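Long-range contact in alpha-glucosidase ([Eubacterium] rectale, PDB 6PNR), which belongs to glycoside hydrolase family 31 and is a sulfoquinovosidase, probably cleaving sulfoquinovose from sulfolipid-derived glycosides: residues Leu256-Ile265 against Tyr534-Ala545. Numbering follows the deposited sequence.
Sequences LLDKTLDRNI and YYDDEDTMERLA
The chain of I265 runs close to that of A545, their CA atoms 4.3 Å apart, and the separation widens to 7.4 Å between the CA atoms of T260 and Y535. Here the TIM barrel closes on itself: helix 250-262, which follows strand 242-245, packs against the start of helix 538-568 and the 3-10 turn before it, illustrating how early and late parts of a barrel domain are joined. Side-on, R263 grips E538 with two nitrogens, NE to OE1 at 2.9 Å and NH2 to OE2 at 2.6 Å, and D262 weakly holds NH1. An alanine in place of R263 would probably leave the E538 carboxylate without its charge partner and uncover the sulfur of M541, against which CG now lies. The extended K259 chain carries NZ to Y535 O, in the carbonyl plane. Both methyls of L256 lie over one face of the Y535 ring, whose hydroxyl bonds E524 and R252. Deeper in, I265 CD1 sits 4.0 Å from M541 CB. T260 OG1, placed beside its own backbone N (chi1 -59°), donates to L256 O and accepts from Y534 OH at 2.6 Å, at the edge of the tyrosine ring.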
ATOM      1  N   LEU A 256      44.765  -6.288  -8.641  1.00 24.71           N
ATOM      2  CA  LEU A 256      44.043  -5.045  -8.906  1.00 28.68           C
ATOM      3  C   LEU A 256      44.646  -3.874  -8.133  1.00 28.08           C
ATOM      4  O   LEU A 256      44.630  -2.730  -8.611  1.00 27.82           O
ATOM      5  CB  LEU A 256      42.562  -5.229  -8.562  1.00 20.92           C
ATOM      6  CG  LEU A 256      41.776  -5.981  -9.648  1.00 27.46           C
ATOM      7  CD1 LEU A 256      40.398  -6.374  -9.164  1.00 24.11           C
ATOM      8  CD2 LEU A 256      41.691  -5.141 -10.887  1.00 23.58           C
ATOM      9  N   LEU A 257      45.173  -4.139  -6.941  1.00 26.82           N
ATOM     10  CA  LEU A 257      45.930  -3.122  -6.217  1.00 28.98           C
ATOM     11  C   LEU A 257      47.107  -2.628  -7.048  1.00 27.92           C
ATOM     12  O   LEU A 257      47.278  -1.420  -7.256  1.00 26.88           O
ATOM     13  CB  LEU A 257      46.421  -3.702  -4.894  1.00 23.89           C
ATOM     14  CG  LEU A 257      47.372  -2.813  -4.092  1.00 27.48           C
ATOM     15  CD1 LEU A 257      46.710  -1.461  -3.831  1.00 25.97           C
ATOM     16  CD2 LEU A 257      47.711  -3.530  -2.785  1.00 31.29           C
ATOM     17  N   ASP A 258      47.926  -3.562  -7.542  1.00 28.23           N
ATOM     18  CA  ASP A 258      49.048  -3.203  -8.404  1.00 32.69           C
ATOM     19  C   ASP A 258      48.591  -2.400  -9.617  1.00 28.08           C
ATOM     20  O   ASP A 258      49.210  -1.386  -9.967  1.00 29.61           O
ATOM     21  CB  ASP A 258      49.790  -4.471  -8.836  1.00 32.55           C
ATOM     22  CG  ASP A 258      50.420  -5.206  -7.661  1.00 39.50           C
ATOM     23  OD1 ASP A 258      50.764  -4.541  -6.660  1.00 42.68           O
ATOM     24  OD2 ASP A 258      50.575  -6.446  -7.733  1.00 48.09           O
ATOM     25  N   LYS A 259      47.506  -2.835 -10.272  1.00 30.03           N
ATOM     26  CA  LYS A 259      46.980  -2.104 -11.424  1.00 27.47           C
ATOM     27  C   LYS A 259      46.583  -0.688 -11.034  1.00 31.22           C
ATOM     28  O   LYS A 259      46.901   0.284 -11.732  1.00 29.95           O
ATOM     29  CB  LYS A 259      45.769  -2.853 -12.013  1.00 27.61           C
ATOM     30  CG  LYS A 259      45.212  -2.235 -13.287  1.00 30.30           C
ATOM     31  CD  LYS A 259      43.979  -3.005 -13.769  1.00 31.14           C
ATOM     32  CE  LYS A 259      43.714  -2.742 -15.246  1.00 34.18           C
ATOM     33  NZ  LYS A 259      42.607  -3.585 -15.804  1.00 33.47           N
ATOM     34  N   THR A 260      45.886  -0.552  -9.910  1.00 27.52           N
ATOM     35  CA  THR A 260      45.472   0.771  -9.454  1.00 28.43           C
ATOM     36  C   THR A 260      46.678   1.673  -9.212  1.00 31.10           C
ATOM     37  O   THR A 260      46.740   2.807  -9.711  1.00 28.85           O
ATOM     38  CB  THR A 260      44.632   0.622  -8.187  1.00 28.34           C
ATOM     39  OG1 THR A 260      43.498  -0.204  -8.492  1.00 26.83           O
ATOM     40  CG2 THR A 260      44.163   1.989  -7.689  1.00 26.48           C
ATOM     41  N   LEU A 261      47.666   1.164  -8.481  1.00 28.29           N
ATOM     42  CA  LEU A 261      48.890   1.923  -8.241  1.00 28.76           C
ATOM     43  C   LEU A 261      49.632   2.212  -9.543  1.00 35.21           C
ATOM     44  O   LEU A 261      50.191   3.304  -9.718  1.00 35.76           O
ATOM     45  CB  LEU A 261      49.791   1.165  -7.265  1.00 28.34           C
ATOM     46  CG  LEU A 261      49.247   1.002  -5.841  1.00 29.69           C
ATOM     47  CD1 LEU A 261      50.020  -0.085  -5.094  1.00 27.98           C
ATOM     48  CD2 LEU A 261      49.299   2.323  -5.079  1.00 31.44           C
ATOM     49  N   ASP A 262      49.658   1.248 -10.467  1.00 28.97           N
ATOM     50  CA  ASP A 262      50.344   1.479 -11.739  1.00 31.83           C
ATOM     51  C   ASP A 262      49.713   2.630 -12.507  1.00 36.00           C
ATOM     52  O   ASP A 262      50.405   3.324 -13.263  1.00 34.10           O
ATOM     53  CB  ASP A 262      50.335   0.213 -12.598  1.00 35.79           C
ATOM     54  CG  ASP A 262      50.948   0.441 -13.976  1.00 42.24           C
ATOM     55  OD1 ASP A 262      52.179   0.663 -14.059  1.00 37.29           O
ATOM     56  OD2 ASP A 262      50.191   0.417 -14.973  1.00 42.05           O
ATOM     57  N   ARG A 263      48.413   2.859 -12.318  1.00 31.01           N
ATOM     58  CA  ARG A 263      47.698   3.951 -12.958  1.00 29.16           C
ATOM     59  C   ARG A 263      47.777   5.247 -12.154  1.00 29.10           C
ATOM     60  O   ARG A 263      47.019   6.179 -12.434  1.00 29.64           O
ATOM     61  CB  ARG A 263      46.232   3.554 -13.193  1.00 30.82           C
ATOM     62  CG  ARG A 263      45.945   2.999 -14.599  1.00 30.69           C
ATOM     63  CD  ARG A 263      46.858   1.845 -14.977  1.00 34.14           C
ATOM     64  NE  ARG A 263      46.280   1.061 -16.074  1.00 37.49           N
ATOM     65  CZ  ARG A 263      46.653  -0.172 -16.385  1.00 30.32           C
ATOM     66  NH1 ARG A 263      47.616  -0.778 -15.687  1.00 37.84           N
ATOM     67  NH2 ARG A 263      46.061  -0.803 -17.384  1.00 31.37           N
ATOM     68  N   ASN A 264      48.657   5.313 -11.156  1.00 31.00           N
ATOM     69  CA  ASN A 264      48.920   6.542 -10.394  1.00 32.11           C
ATOM     70  C   ASN A 264      47.714   7.001  -9.579  1.00 35.32           C
ATOM     71  O   ASN A 264      47.560   8.195  -9.294  1.00 30.95           O
ATOM     72  CB  ASN A 264      49.397   7.673 -11.311  1.00 35.54           C
ATOM     73  CG  ASN A 264      50.615   7.286 -12.109  1.00 42.68           C
ATOM     74  OD1 ASN A 264      51.520   6.610 -11.599  1.00 42.59           O
ATOM     75  ND2 ASN A 264      50.635   7.676 -13.382  1.00 49.01           N
ATOM     76  N   ILE A 265      46.844   6.074  -9.201  1.00 27.63           N
ATOM     77  CA  ILE A 265      45.796   6.355  -8.229  1.00 26.12           C
ATOM     78  C   ILE A 265      46.377   6.114  -6.843  1.00 29.24           C
ATOM     79  O   ILE A 265      46.894   5.028  -6.561  1.00 28.60           O
ATOM     80  CB  ILE A 265      44.559   5.477  -8.474  1.00 28.28           C
ATOM     81  CG1 ILE A 265      43.981   5.726  -9.873  1.00 24.47           C
ATOM     82  CG2 ILE A 265      43.517   5.725  -7.392  1.00 27.88           C
ATOM     83  CD1 ILE A 265      43.058   4.605 -10.342  1.00 33.25           C
ATOM     84  N   TYR A 534      35.678   0.604 -11.951  1.00 24.40           N
ATOM     85  CA  TYR A 534      36.629   1.631 -12.355  1.00 26.94           C
ATOM     86  C   TYR A 534      37.823   1.050 -13.101  1.00 28.47           C
ATOM     87  O   TYR A 534      38.359   1.698 -14.011  1.00 28.22           O
ATOM     88  CB  TYR A 534      37.120   2.427 -11.134  1.00 24.91           C
ATOM     89  CG  TYR A 534      38.141   1.715 -10.247  1.00 24.34           C
ATOM     90  CD1 TYR A 534      39.500   1.762 -10.533  1.00 28.15           C
ATOM     91  CD2 TYR A 534      37.737   1.018  -9.107  1.00 25.88           C
ATOM     92  CE1 TYR A 534      40.437   1.110  -9.727  1.00 26.12           C
ATOM     93  CE2 TYR A 534      38.656   0.371  -8.294  1.00 23.48           C
ATOM     94  CZ  TYR A 534      40.013   0.433  -8.609  1.00 22.93           C
ATOM     95  OH  TYR A 534      40.934  -0.204  -7.826  1.00 27.39           O
ATOM     96  N   TYR A 535      38.259  -0.152 -12.729  1.00 27.87           N
ATOM     97  CA  TYR A 535      39.422  -0.767 -13.358  1.00 29.10           C
ATOM     98  C   TYR A 535      39.110  -1.381 -14.719  1.00 29.31           C
ATOM     99  O   TYR A 535      40.001  -1.985 -15.323  1.00 29.18           O
ATOM    100  CB  TYR A 535      40.028  -1.819 -12.429  1.00 24.40           C
ATOM    101  CG  TYR A 535      39.054  -2.814 -11.819  1.00 26.38           C
ATOM    102  CD1 TYR A 535      38.564  -3.885 -12.558  1.00 28.24           C
ATOM    103  CD2 TYR A 535      38.668  -2.709 -10.489  1.00 26.54           C
ATOM    104  CE1 TYR A 535      37.682  -4.804 -12.001  1.00 24.39           C
ATOM    105  CE2 TYR A 535      37.783  -3.618  -9.923  1.00 25.52           C
ATOM    106  CZ  TYR A 535      37.310  -4.669 -10.668  1.00 26.52           C
ATOM    107  OH  TYR A 535      36.442  -5.572 -10.093  1.00 28.88           O
ATOM    108  N   ASP A 536      37.876  -1.240 -15.208  1.00 31.08           N
ATOM    109  CA  ASP A 536      37.509  -1.691 -16.543  1.00 31.04           C
ATOM    110  C   ASP A 536      37.963  -0.732 -17.632  1.00 34.13           C
ATOM    111  O   ASP A 536      37.995  -1.125 -18.799  1.00 28.04           O
ATOM    112  CB  ASP A 536      35.989  -1.836 -16.684  1.00 29.85           C
ATOM    113  CG  ASP A 536      35.413  -3.030 -15.923  1.00 32.57           C
ATOM    114  OD1 ASP A 536      36.173  -3.913 -15.470  1.00 31.21           O
ATOM    115  OD2 ASP A 536      34.169  -3.063 -15.780  1.00 27.20           O
ATOM    116  N   ASP A 537      38.279   0.518 -17.295  1.00 28.36           N
ATOM    117  CA  ASP A 537      38.328   1.585 -18.287  1.00 29.94           C
ATOM    118  C   ASP A 537      39.521   2.484 -18.005  1.00 35.26           C
ATOM    119  O   ASP A 537      39.598   3.064 -16.920  1.00 30.53           O
ATOM    120  CB  ASP A 537      37.033   2.402 -18.245  1.00 31.96           C
ATOM    121  CG  ASP A 537      36.973   3.465 -19.330  1.00 32.74           C
ATOM    122  OD1 ASP A 537      36.870   3.086 -20.521  1.00 39.35           O
ATOM    123  OD2 ASP A 537      36.993   4.670 -18.995  1.00 31.99           O
ATOM    124  N   GLU A 538      40.433   2.630 -18.982  1.00 28.29           N
ATOM    125  CA  GLU A 538      41.641   3.417 -18.724  1.00 34.49           C
ATOM    126  C   GLU A 538      41.307   4.886 -18.475  1.00 32.53           C
ATOM    127  O   GLU A 538      41.888   5.512 -17.585  1.00 30.90           O
ATOM    128  CB  GLU A 538      42.635   3.287 -19.884  1.00 36.59           C
ATOM    129  CG  GLU A 538      43.240   1.897 -20.041  1.00 34.66           C
ATOM    130  CD  GLU A 538      43.993   1.433 -18.804  1.00 36.63           C
ATOM    131  OE1 GLU A 538      44.693   2.263 -18.188  1.00 33.38           O
ATOM    132  OE2 GLU A 538      43.897   0.235 -18.450  1.00 39.61           O
ATOM    133  N   ASP A 539      40.372   5.452 -19.252  1.00 33.28           N
ATOM    134  CA  ASP A 539      39.994   6.849 -19.059  1.00 32.90           C
ATOM    135  C   ASP A 539      39.447   7.076 -17.654  1.00 34.71           C
ATOM    136  O   ASP A 539      39.733   8.106 -17.024  1.00 32.81           O
ATOM    137  CB  ASP A 539      38.968   7.274 -20.116  1.00 33.75           C
ATOM    138  CG  ASP A 539      38.511   8.723 -19.953  1.00 38.60           C
ATOM    139  OD1 ASP A 539      39.343   9.634 -20.141  1.00 36.27           O
ATOM    140  OD2 ASP A 539      37.319   8.954 -19.638  1.00 36.63           O
ATOM    141  N   THR A 540      38.686   6.111 -17.137  1.00 28.87           N
ATOM    142  CA  THR A 540      38.157   6.220 -15.780  1.00 25.71           C
ATOM    143  C   THR A 540      39.272   6.195 -14.746  1.00 28.78           C
ATOM    144  O   THR A 540      39.239   6.959 -13.772  1.00 26.71           O
ATOM    145  CB  THR A 540      37.152   5.095 -15.509  1.00 30.09           C
ATOM    146  OG1 THR A 540      36.088   5.160 -16.469  1.00 31.83           O
ATOM    147  CG2 THR A 540      36.542   5.242 -14.118  1.00 26.89           C
ATOM    148  N   MET A 541      40.275   5.333 -14.935  1.00 25.61           N
ATOM    149  CA  MET A 541      41.365   5.285 -13.969  1.00 26.92           C
ATOM    150  C   MET A 541      42.180   6.577 -13.988  1.00 32.54           C
ATOM    151  O   MET A 541      42.632   7.051 -12.937  1.00 29.87           O
ATOM    152  CB  MET A 541      42.248   4.066 -14.231  1.00 26.13           C
ATOM    153  CG  MET A 541      41.567   2.789 -13.809  1.00 32.69           C
ATOM    154  SD  MET A 541      42.589   1.326 -13.903  1.00 34.12           S
ATOM    155  CE  MET A 541      42.431   0.966 -15.640  1.00 31.22           C
ATOM    156  N   GLU A 542      42.355   7.176 -15.166  1.00 32.05           N
ATOM    157  CA  GLU A 542      43.045   8.458 -15.235  1.00 33.96           C
ATOM    158  C   GLU A 542      42.238   9.552 -14.548  1.00 28.69           C
ATOM    159  O   GLU A 542      42.799  10.383 -13.819  1.00 29.65           O
ATOM    160  CB  GLU A 542      43.322   8.821 -16.695  1.00 35.10           C
ATOM    161  CG  GLU A 542      44.257   7.839 -17.397  1.00 41.93           C
ATOM    162  CD  GLU A 542      44.169   7.926 -18.922  1.00 53.29           C
ATOM    163  OE1 GLU A 542      43.685   8.967 -19.429  1.00 53.11           O
ATOM    164  OE2 GLU A 542      44.572   6.950 -19.607  1.00 50.66           O
ATOM    165  N   ARG A 543      40.918   9.558 -14.762  1.00 28.86           N
ATOM    166  CA  ARG A 543      40.048  10.522 -14.092  1.00 28.07           C
ATOM    167  C   ARG A 543      40.036  10.310 -12.583  1.00 28.64           C
ATOM    168  O   ARG A 543      40.075  11.274 -11.813  1.00 31.83           O
ATOM    169  CB  ARG A 543      38.625  10.413 -14.647  1.00 27.48           C
ATOM    170  CG  ARG A 543      38.435  11.017 -16.028  1.00 29.64           C
ATOM    171  CD  ARG A 543      37.057  10.638 -16.561  1.00 32.92           C
ATOM    172  NE  ARG A 543      36.756  11.262 -17.843  1.00 36.42           N
ATOM    173  CZ  ARG A 543      36.254  12.485 -17.961  1.00 40.81           C
ATOM    174  NH1 ARG A 543      36.006  13.207 -16.872  1.00 39.85           N
ATOM    175  NH2 ARG A 543      35.996  12.984 -19.162  1.00 45.40           N
ATOM    176  N   LEU A 544      39.934   9.054 -12.143  1.00 29.85           N
ATOM    177  CA  LEU A 544      39.880   8.768 -10.717  1.00 26.10           C
ATOM    178  C   LEU A 544      41.175   9.198 -10.026  1.00 27.13           C
ATOM    179  O   LEU A 544      41.150   9.696  -8.892  1.00 25.79           O
ATOM    180  CB  LEU A 544      39.603   7.275 -10.509  1.00 24.53           C
ATOM    181  CG  LEU A 544      39.434   6.779  -9.076  1.00 30.18           C
ATOM    182  CD1 LEU A 544      38.306   7.543  -8.405  1.00 22.98           C
ATOM    183  CD2 LEU A 544      39.135   5.288  -9.103  1.00 27.70           C
ATOM    184  N   ALA A 545      42.316   9.022 -10.697  1.00 28.95           N
ATOM    185  CA  ALA A 545      43.582   9.510 -10.150  1.00 29.26           C
ATOM    186  C   ALA A 545      43.497  10.989  -9.795  1.00 31.76           C
ATOM    187  O   ALA A 545      43.945  11.409  -8.721  1.00 32.01           O
ATOM    188  CB  ALA A 545      44.713   9.272 -11.155  1.00 28.65           C
TER
HETATM  189  O   HOH W   1      45.597   9.793  -7.058  1.00 29.62           O